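Local coordinates for putative archaeal ammonia monooxygenase subunit B (Candidatus Nitrosocaldus yellowstonii, PDB 4O65), which forms the copper-binding cupredoxin domain of a membrane-associated subunit and is probably part of an ammonia-oxidising monooxygenase, at residues Glu41-Val46 / Glu151-Pro156; Thr22-Lys27 / Asn89-Ile94; Arg33-Ser38 / Asp47-Asp52. All blocks are in the same frame, centred on the assembly; numbering follows the deposited sequence.

From the N terminus, contact 2 opens at 22-27, where strand 23-25 runs into helix 27-35, and closes when 89-94 starts strand 91-97, bringing edge strands of the two sheets together. Contact 3 lies wholly within that loop: 33-38 ends the first helix, and 47-52 returns to it after helix 40-47. Contact 1 begins between those two segments, at 41-46, and closes only at 151-156, so it crosses both others and ties the second helix to the tail beyond strand 137-149. The three also touch directly: T26 OG1 meets E151 O, T42 OG1 meets N37 OD1, and K27 shares a salt bridge with D47.

Contact 1 of 3, residues Glu41-Val46 / Glu151-Pro156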
loop_
_atom_site.group_PDB
_atom_site.type_symbol
_atom_site.label_atom_id
_atom_site.label_comp_id
_atom_site.label_asym_id
_atom_site.label_seq_id
_atom_site.Cartn_x
_atom_site.Cartn_y
_atom_site.Cartn_z
ATOM N N GLU A 41 7.676 -20.357 -1.846
ATOM C CA GLU A 41 7.363 -20.879 -0.513
ATOM C C GLU A 41 7.934 -20.027 0.608
ATOM O O GLU A 41 7.291 -19.823 1.647
ATOM C CB GLU A 41 7.952 -22.292 -0.361
ATOM C CG GLU A 41 6.971 -23.324 0.139
ATOM C CD GLU A 41 7.492 -24.729 -0.160
ATOM O OE1 GLU A 41 8.684 -24.994 0.097
ATOM O OE2 GLU A 41 6.715 -25.551 -0.649
ATOM N N THR A 42 9.135 -19.513 0.386
ATOM C CA THR A 42 9.763 -18.683 1.400
ATOM C C THR A 42 9.097 -17.282 1.447
ATOM O O THR A 42 8.987 -16.666 2.505
ATOM C CB THR A 42 11.240 -18.580 1.084
ATOM O OG1 THR A 42 11.746 -19.952 0.898
ATOM C CG2 THR A 42 11.939 -17.937 2.213
ATOM N N LEU A 43 8.676 -16.801 0.303
ATOM C CA LEU A 43 7.920 -15.516 0.273
ATOM C C LEU A 43 6.615 -15.661 1.096
ATOM O O LEU A 43 6.161 -14.687 1.753
ATOM C CB LEU A 43 7.695 -15.118 -1.194
ATOM C CG LEU A 43 8.915 -14.742 -2.034
ATOM C CD1 LEU A 43 8.518 -14.507 -3.510
ATOM C CD2 LEU A 43 9.730 -13.540 -1.509
ATOM N N LYS A 44 5.985 -16.830 1.072
ATOM C CA LYS A 44 4.846 -17.085 1.990
ATOM C C LYS A 44 5.185 -17.088 3.481
ATOM O O LYS A 44 4.381 -16.661 4.295
ATOM C CB LYS A 44 4.118 -18.392 1.610
ATOM C CG LYS A 44 3.521 -18.309 0.213
ATOM C CD LYS A 44 2.819 -19.602 -0.136
ATOM C CE LYS A 44 1.778 -19.351 -1.230
ATOM N NZ LYS A 44 1.355 -20.636 -1.882
ATOM N N GLN A 45 6.401 -17.487 3.843
ATOM C CA GLN A 45 6.840 -17.393 5.220
ATOM C C GLN A 45 7.003 -15.898 5.599
ATOM O O GLN A 45 6.763 -15.536 6.753
ATOM C CB GLN A 45 8.171 -18.077 5.431
ATOM C CG GLN A 45 8.093 -19.581 5.158
ATOM C CD GLN A 45 9.438 -20.231 5.379
ATOM O OE1 GLN A 45 10.216 -20.381 4.454
ATOM N NE2 GLN A 45 9.739 -20.538 6.627
ATOM N N VAL A 46 7.466 -15.101 4.653
ATOM C CA VAL A 46 7.602 -13.640 4.940
ATOM C C VAL A 46 6.163 -13.091 5.119
ATOM O O VAL A 46 5.841 -12.316 6.086
ATOM C CB VAL A 46 8.307 -12.898 3.788
ATOM C CG1 VAL A 46 8.222 -11.374 4.017
ATOM C CG2 VAL A 46 9.774 -13.344 3.692
ATOM N N GLU A 151 16.918 -7.515 -4.789
ATOM C CA GLU A 151 16.586 -8.305 -5.979
ATOM C C GLU A 151 15.099 -8.234 -6.276
ATOM O O GLU A 151 14.239 -8.091 -5.358
ATOM C CB GLU A 151 17.097 -9.739 -5.858
ATOM C CG GLU A 151 16.356 -10.544 -4.840
ATOM C CD GLU A 151 17.010 -11.905 -4.596
ATOM O OE1 GLU A 151 18.151 -12.150 -5.050
ATOM O OE2 GLU A 151 16.365 -12.726 -3.937
ATOM N N PRO A 152 14.751 -8.312 -7.566
ATOM C CA PRO A 152 13.342 -8.320 -7.957
ATOM C C PRO A 152 12.613 -9.494 -7.329
ATOM O O PRO A 152 13.174 -10.584 -7.238
ATOM C CB PRO A 152 13.405 -8.494 -9.503
ATOM C CG PRO A 152 14.719 -7.908 -9.842
ATOM C CD PRO A 152 15.667 -8.318 -8.734
ATOM N N THR A 153 11.372 -9.310 -6.916
ATOM C CA THR A 153 10.578 -10.387 -6.336
ATOM C C THR A 153 9.852 -11.089 -7.508
ATOM O O THR A 153 9.114 -10.450 -8.297
ATOM C CB THR A 153 9.560 -9.866 -5.312
ATOM O OG1 THR A 153 10.273 -9.066 -4.367
ATOM C CG2 THR A 153 8.827 -11.007 -4.575
ATOM N N GLU A 154 10.014 -12.394 -7.566
ATOM C CA GLU A 154 9.368 -13.199 -8.612
ATOM C C GLU A 154 7.865 -13.330 -8.386
ATOM O O GLU A 154 7.327 -13.185 -7.253
ATOM C CB GLU A 154 10.017 -14.595 -8.638
ATOM C CG GLU A 154 9.581 -15.428 -7.421
ATOM C CD GLU A 154 10.359 -16.729 -7.212
ATOM O OE1 GLU A 154 9.714 -17.786 -7.073
ATOM O OE2 GLU A 154 11.609 -16.715 -7.174
ATOM N N LYS A 155 7.131 -13.503 -9.473
ATOM C CA LYS A 155 5.691 -13.757 -9.354
ATOM C C LYS A 155 5.439 -15.148 -9.950
ATOM O O LYS A 155 6.217 -15.574 -10.781
ATOM C CB LYS A 155 4.891 -12.728 -10.171
ATOM C CG LYS A 155 4.997 -11.297 -9.609
ATOM C CD LYS A 155 4.275 -10.263 -10.477
ATOM C CE LYS A 155 4.152 -8.916 -9.760
ATOM N NZ LYS A 155 5.461 -8.408 -9.282
ATOM N N PRO A 156 4.370 -15.827 -9.543
ATOM C CA PRO A 156 4.110 -17.133 -10.124
ATOM C C PRO A 156 3.750 -16.965 -11.595
ATOM O O PRO A 156 3.218 -15.922 -11.995
ATOM C CB PRO A 156 2.907 -17.667 -9.349
ATOM C CG PRO A 156 2.692 -16.740 -8.221
ATOM C CD PRO A 156 3.379 -15.447 -8.521
#
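The planar peptide carbonyl of E154 lies beside methyl CD1 of L43, on helix 40-47. The approach is a loose one, with E154 O 4.1 Å from L43 CD1. The end of the E154 side chain leans toward the helix, and its CG methylene comes nearest, 4.2 Å from L43 CD1.

The tightest touch is methyl against methyl, L43 CD1 to T153 CG2 at 3.7 Å. The other leucine methyl is a little farther off, L43 CD2 lying 4.1 Å from T153 CG2. The two side chains run alongside each other, pointing opposite ways, and the leucine fork straddles the threonine methyl. T153 is turned to suit this: with chi1 at -53°, its CG2 stands opposite the backbone N and faces the helix, while OG1 swings beside that N. There OG1 bonds to L120 O and receives the N-H of A28, so this buried hydroxyl is held by two bonds. E154 has chi1 at 73°, which folds CG in between its backbone N and carbonyl carbon and brings the methylene beside L43 CD1.

Here the helix 40-47 packs on the irregular tail that follows strand 137-149, well away from the copper site. The chemistry divides neatly: T153 offers a methyl to L43 and a hydroxyl to the backbone behind it. Cohesion across the contact is therefore apolar and directionless, whereas the orientation of T153 is set by its polar partners.

Contact 2 of 3, residues Thr22-Lys27 / Asn89-Ile94; sequences TRLITK and NRWEFI
K27 and E92 carry the polar half of the contact, side chains crossing at about a right angle. K27 NZ donates to E92 OE1 over a short 2.6 Å, entering on the syn lone pair of E92 OE1; E92 OE2 sits farther off, 3.9 Å from K27 NZ. The lysine starts out extended and then bends at chi3 (-63°), turning its ammonium into the carboxylate; K27 CE follows it to 3.2 Å from E92 OE1. E92 answers with an extended chain, its CG lying opposite the backbone N (chi1 -179°). The same ammonium has a second salt bridge, to D47 OD1 on the next helix.

The apolar half belongs to L24. Its methyl CD1 touches the far end of the W91 indole, 3.7 Å from W91 CH2 and 3.9 Å from W91 CZ3, arriving at the ring's edge near its plane. Y125 packs edge-to-face with the same indole, and L60 lies against both L24 and W91.

L24 and W91 thus join edge strands 23-25 and 91-97 of the cupredoxin sandwich on the apolar side, with the W91 side chain about 10 Å from that of copper-binding H126. K27 and E92 tie the start of helix 27-35 to strand 91-97. One ammonium serving two carboxylates probably offsets the repulsion between E92 and D47, and would be expected to keep K27 protonated.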
loop_
_atom_site.group_PDB
_atom_site.type_symbol
_atom_site.label_atom_id
_atom_site.label_comp_id
_atom_site.label_asym_id
_atom_site.label_seq_id
_atom_site.Cartn_x
_atom_site.Cartn_y
_atom_site.Cartn_z
ATOM N N THR A 22 11.676 5.826 4.221
ATOM C CA THR A 22 11.952 6.278 2.865
ATOM C C THR A 22 12.966 5.365 2.174
ATOM O O THR A 22 13.288 5.600 1.020
ATOM C CB THR A 22 12.544 7.694 2.849
ATOM O OG1 THR A 22 13.732 7.691 3.653
ATOM C CG2 THR A 22 11.496 8.718 3.345
ATOM N N ARG A 23 13.452 4.334 2.865
ATOM C CA ARG A 23 14.379 3.389 2.229
ATOM C C ARG A 23 13.946 2.000 2.649
ATOM O O ARG A 23 13.792 1.759 3.854
ATOM C CB ARG A 23 15.857 3.648 2.685
ATOM C CG ARG A 23 16.374 5.044 2.319
ATOM C CD ARG A 23 17.904 5.117 2.263
ATOM N NE ARG A 23 18.426 4.136 1.285
ATOM C CZ ARG A 23 18.797 4.403 0.022
ATOM N NH1 ARG A 23 18.752 5.646 -0.476
ATOM N NH2 ARG A 23 19.223 3.408 -0.759
ATOM N N LEU A 24 13.772 1.105 1.681
ATOM C CA LEU A 24 13.318 -0.252 1.986
ATOM C C LEU A 24 14.110 -1.203 1.130
ATOM O O LEU A 24 14.812 -0.764 0.231
ATOM C CB LEU A 24 11.857 -0.368 1.585
ATOM C CG LEU A 24 10.869 0.540 2.352
ATOM C CD1 LEU A 24 9.483 0.282 1.728
ATOM C CD2 LEU A 24 10.867 0.117 3.791
ATOM N N ILE A 25 13.938 -2.502 1.366
ATOM C CA ILE A 25 14.435 -3.519 0.419
ATOM C C ILE A 25 13.238 -4.302 -0.115
ATOM O O ILE A 25 12.109 -4.187 0.420
ATOM C CB ILE A 25 15.507 -4.460 1.037
ATOM C CG1 ILE A 25 14.861 -5.311 2.126
ATOM C CG2 ILE A 25 16.668 -3.625 1.606
ATOM C CD1 ILE A 25 15.833 -6.287 2.842
ATOM N N THR A 26 13.440 -5.097 -1.160
ATOM C CA THR A 26 12.282 -5.859 -1.708
ATOM C C THR A 26 11.906 -7.027 -0.825
ATOM O O THR A 26 12.721 -7.472 0.015
ATOM C CB THR A 26 12.589 -6.403 -3.109
ATOM O OG1 THR A 26 13.740 -7.240 -3.010
ATOM C CG2 THR A 26 12.928 -5.256 -4.108
ATOM N N LYS A 27 10.709 -7.573 -1.016
ATOM C CA LYS A 27 10.293 -8.772 -0.274
ATOM C C LYS A 27 11.276 -9.917 -0.555
ATOM O O LYS A 27 11.725 -10.619 0.373
ATOM C CB LYS A 27 8.878 -9.215 -0.701
ATOM C CG LYS A 27 8.312 -10.272 0.239
ATOM C CD LYS A 27 7.071 -11.024 -0.281
ATOM C CE LYS A 27 5.828 -10.197 -0.537
ATOM N NZ LYS A 27 4.703 -11.168 -0.868
ATOM N N ASN A 89 1.616 -4.909 -8.467
ATOM C CA ASN A 89 2.692 -4.842 -9.479
ATOM C C ASN A 89 4.131 -4.649 -8.932
ATOM O O ASN A 89 4.976 -5.570 -8.941
ATOM C CB ASN A 89 2.396 -3.706 -10.455
ATOM C CG ASN A 89 3.281 -3.774 -11.687
ATOM O OD1 ASN A 89 4.004 -4.758 -11.877
ATOM N ND2 ASN A 89 3.244 -2.740 -12.518
ATOM N N ARG A 90 4.429 -3.439 -8.488
ATOM C CA ARG A 90 5.720 -3.180 -7.857
ATOM C C ARG A 90 5.594 -3.164 -6.341
ATOM O O ARG A 90 6.624 -3.226 -5.660
ATOM C CB ARG A 90 6.365 -1.909 -8.393
ATOM C CG ARG A 90 6.937 -2.322 -9.775
ATOM C CD ARG A 90 7.157 -1.252 -10.804
ATOM N NE ARG A 90 8.406 -0.550 -10.572
ATOM C CZ ARG A 90 9.615 -0.953 -10.955
ATOM N NH1 ARG A 90 9.775 -2.099 -11.612
ATOM N NH2 ARG A 90 10.670 -0.185 -10.667
ATOM N N TRP A 91 4.340 -3.047 -5.864
ATOM C CA TRP A 91 3.978 -3.029 -4.413
ATOM C C TRP A 91 2.832 -3.965 -4.209
ATOM O O TRP A 91 2.074 -4.214 -5.160
ATOM C CB TRP A 91 3.515 -1.625 -4.001
ATOM C CG TRP A 91 4.648 -0.627 -4.030
ATOM C CD1 TRP A 91 5.164 0.030 -5.139
ATOM C CD2 TRP A 91 5.488 -0.233 -2.921
ATOM N NE1 TRP A 91 6.231 0.822 -4.807
ATOM C CE2 TRP A 91 6.475 0.728 -3.469
ATOM C CE3 TRP A 91 5.523 -0.545 -1.566
ATOM C CZ2 TRP A 91 7.443 1.330 -2.681
ATOM C CZ3 TRP A 91 6.487 0.089 -0.771
ATOM C CH2 TRP A 91 7.429 1.006 -1.309
ATOM N N GLU A 92 2.677 -4.504 -3.005
ATOM C CA GLU A 92 1.592 -5.419 -2.689
ATOM C C GLU A 92 0.932 -4.953 -1.394
ATOM O O GLU A 92 1.650 -4.677 -0.425
ATOM C CB GLU A 92 2.248 -6.784 -2.448
ATOM C CG GLU A 92 1.309 -7.906 -2.118
ATOM C CD GLU A 92 2.077 -9.190 -2.215
ATOM O OE1 GLU A 92 2.727 -9.568 -1.225
ATOM O OE2 GLU A 92 2.119 -9.734 -3.336
ATOM N N PHE A 93 -0.407 -4.937 -1.313
ATOM C CA PHE A 93 -1.052 -4.700 -0.023
ATOM C C PHE A 93 -0.859 -5.854 0.953
ATOM O O PHE A 93 -0.882 -7.045 0.586
ATOM C CB PHE A 93 -2.540 -4.273 -0.113
ATOM C CG PHE A 93 -2.710 -2.778 -0.259
ATOM C CD1 PHE A 93 -2.717 -1.951 0.873
ATOM C CD2 PHE A 93 -2.750 -2.183 -1.529
ATOM C CE1 PHE A 93 -2.838 -0.575 0.755
ATOM C CE2 PHE A 93 -2.869 -0.800 -1.654
ATOM C CZ PHE A 93 -2.905 0.003 -0.513
ATOM N N ILE A 94 -0.611 -5.475 2.195
ATOM C CA ILE A 94 -0.600 -6.400 3.294
ATOM C C ILE A 94 -1.917 -6.201 4.057
ATOM O O ILE A 94 -2.565 -7.189 4.431
ATOM C CB ILE A 94 0.600 -6.184 4.242
ATOM C CG1 ILE A 94 1.902 -6.554 3.518
ATOM C CG2 ILE A 94 0.392 -6.951 5.580
ATOM C CD1 ILE A 94 3.154 -6.028 4.217
#

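Contact 3 of 3, residues Arg33-Ser38 / Asp47-Asp52; sequences RTFGNS and DAMGCD
M49 spans the gap to F35 with a single methyl. Its chain is fully stretched, chi2 176° and chi3 -177°, so that SD and CE run straight out from the backbone and CE ends 3.7 Å from F35 CZ and 3.8 Å from F35 CE2. It is thus the terminal methyl, rather than the sulfur, that does the touching. The first torsion of M49 (-61°) sets CG across from the carbonyl carbon and starts the chain toward the helix end.

F35 adopts the same choice at its own first torsion, and its side chain comes to meet the methionine from the opposite direction; M49 CE meets the ring obliquely, near CZ and CE2. From one residue earlier, T34 CG2 packs on one face of the F35 ring, 3.7 Å above the plane and displaced toward its rim. That methyl also comes within reach of the methionine, T34 CG2 to M49 CE being 4.4 Å. The T34 hydroxyl turns the other way, back along its own helix, where OG1 is hydrogen-bonded to F30 O.

The backbones stay well apart, the nearest alpha carbons being those of T34 and M49 at 12.1 Å, so side-chain length alone closes the distance. Both segments change course here through glycines of positive phi. G36 breaks off helix 27-35 just after F35, and G50 completes a type I turn begun at D47, with G50 N bonded to D47 O at 2.9 Å.

In the fold, F35 also rests on T42, Q45 and V46 of helix 40-47, while M49 touches F30 of helix 27-35. The contact joins the C-terminal end of helix 27-35 to the loop after helix 40-47, at the protein surface, and just beyond it the disulfide C51-C116 ties the outgoing loop to strand 110-119.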
loop_
_atom_site.group_PDB
_atom_site.type_symbol
_atom_site.label_atom_id
_atom_site.label_comp_id
_atom_site.label_asym_id
_atom_site.label_seq_id
_atom_site.Cartn_x
_atom_site.Cartn_y
_atom_site.Cartn_z
ATOM N N ARG A 33 17.835 -12.611 2.732
ATOM C CA ARG A 33 18.711 -12.227 3.875
ATOM C C ARG A 33 18.306 -13.049 5.103
ATOM O O ARG A 33 19.140 -13.476 5.911
ATOM C CB ARG A 33 18.571 -10.706 4.194
ATOM C CG ARG A 33 19.274 -9.878 3.099
ATOM C CD ARG A 33 19.283 -8.369 3.358
ATOM N NE ARG A 33 19.820 -7.661 2.190
ATOM C CZ ARG A 33 20.060 -6.343 2.106
ATOM N NH1 ARG A 33 19.854 -5.546 3.135
ATOM N NH2 ARG A 33 20.526 -5.823 0.965
ATOM N N THR A 34 17.013 -13.341 5.192
ATOM C CA THR A 34 16.437 -13.908 6.450
ATOM C C THR A 34 16.408 -15.427 6.444
ATOM O O THR A 34 16.742 -16.074 7.456
ATOM C CB THR A 34 14.995 -13.382 6.607
ATOM O OG1 THR A 34 15.065 -11.947 6.678
ATOM C CG2 THR A 34 14.343 -13.903 7.954
ATOM N N PHE A 35 16.018 -15.968 5.283
ATOM C CA PHE A 35 15.824 -17.425 5.051
ATOM C C PHE A 35 16.828 -18.064 4.126
ATOM O O PHE A 35 16.954 -19.269 4.133
ATOM C CB PHE A 35 14.397 -17.715 4.551
ATOM C CG PHE A 35 13.332 -17.322 5.546
ATOM C CD1 PHE A 35 13.098 -18.095 6.666
ATOM C CD2 PHE A 35 12.565 -16.186 5.343
ATOM C CE1 PHE A 35 12.159 -17.772 7.610
ATOM C CE2 PHE A 35 11.609 -15.811 6.288
ATOM C CZ PHE A 35 11.376 -16.592 7.427
ATOM N N GLY A 36 17.570 -17.259 3.380
ATOM C CA GLY A 36 18.586 -17.791 2.494
ATOM C C GLY A 36 18.144 -17.965 1.047
ATOM O O GLY A 36 18.927 -18.388 0.203
ATOM N N ASN A 37 16.878 -17.662 0.735
ATOM C CA ASN A 37 16.387 -17.864 -0.657
ATOM C C ASN A 37 15.101 -17.083 -0.792
ATOM O O ASN A 37 14.478 -16.724 0.218
ATOM C CB ASN A 37 16.112 -19.365 -1.047
ATOM C CG ASN A 37 14.919 -19.984 -0.334
ATOM O OD1 ASN A 37 13.707 -19.782 -0.699
ATOM N ND2 ASN A 37 15.210 -20.768 0.688
ATOM N N SER A 38 14.709 -16.807 -2.030
ATOM C CA SER A 38 13.435 -16.066 -2.261
ATOM C C SER A 38 12.387 -16.884 -3.086
ATOM O O SER A 38 11.657 -16.324 -3.917
ATOM C CB SER A 38 13.768 -14.749 -2.972
ATOM O OG SER A 38 14.491 -15.032 -4.168
ATOM N N ASP A 47 5.281 -13.480 4.206
ATOM C CA ASP A 47 3.867 -12.992 4.303
ATOM C C ASP A 47 3.238 -13.308 5.646
ATOM O O ASP A 47 2.429 -12.486 6.183
ATOM C CB ASP A 47 2.942 -13.610 3.222
ATOM C CG ASP A 47 3.286 -13.196 1.831
ATOM O OD1 ASP A 47 3.946 -12.176 1.609
ATOM O OD2 ASP A 47 2.880 -13.942 0.915
ATOM N N ALA A 48 3.584 -14.458 6.209
ATOM C CA ALA A 48 3.088 -14.884 7.503
ATOM C C ALA A 48 3.461 -13.927 8.651
ATOM O O ALA A 48 2.781 -13.884 9.693
ATOM C CB ALA A 48 3.536 -16.338 7.798
ATOM N N MET A 49 4.514 -13.124 8.467
ATOM C CA MET A 49 4.884 -12.136 9.480
ATOM C C MET A 49 3.869 -10.986 9.553
ATOM O O MET A 49 3.852 -10.231 10.553
ATOM C CB MET A 49 6.287 -11.592 9.201
ATOM C CG MET A 49 7.309 -12.733 9.244
ATOM S SD MET A 49 8.899 -12.032 8.808
ATOM C CE MET A 49 10.004 -13.471 8.788
ATOM N N GLY A 50 3.098 -10.789 8.485
ATOM C CA GLY A 50 2.128 -9.636 8.442
ATOM C C GLY A 50 2.764 -8.269 8.499
ATOM O O GLY A 50 3.895 -8.093 8.030
ATOM N N CYS A 51 2.015 -7.278 9.019
ATOM C CA CYS A 51 2.469 -5.883 8.973
ATOM C C CYS A 51 3.416 -5.586 10.104
ATOM O O CYS A 51 2.997 -5.090 11.168
ATOM C CB CYS A 51 1.291 -4.911 9.074
ATOM S SG CYS A 51 1.871 -3.209 8.778
ATOM N N ASP A 52 4.687 -5.932 9.918
ATOM C CA ASP A 52 5.660 -5.858 10.999
ATOM C C ASP A 52 6.938 -5.254 10.445
ATOM O O ASP A 52 7.908 -5.990 10.204
ATOM C CB ASP A 52 5.937 -7.309 11.492
ATOM C CG ASP A 52 6.773 -7.377 12.775
ATOM O OD1 ASP A 52 7.201 -6.355 13.282
ATOM O OD2 ASP A 52 7.024 -8.515 13.250
#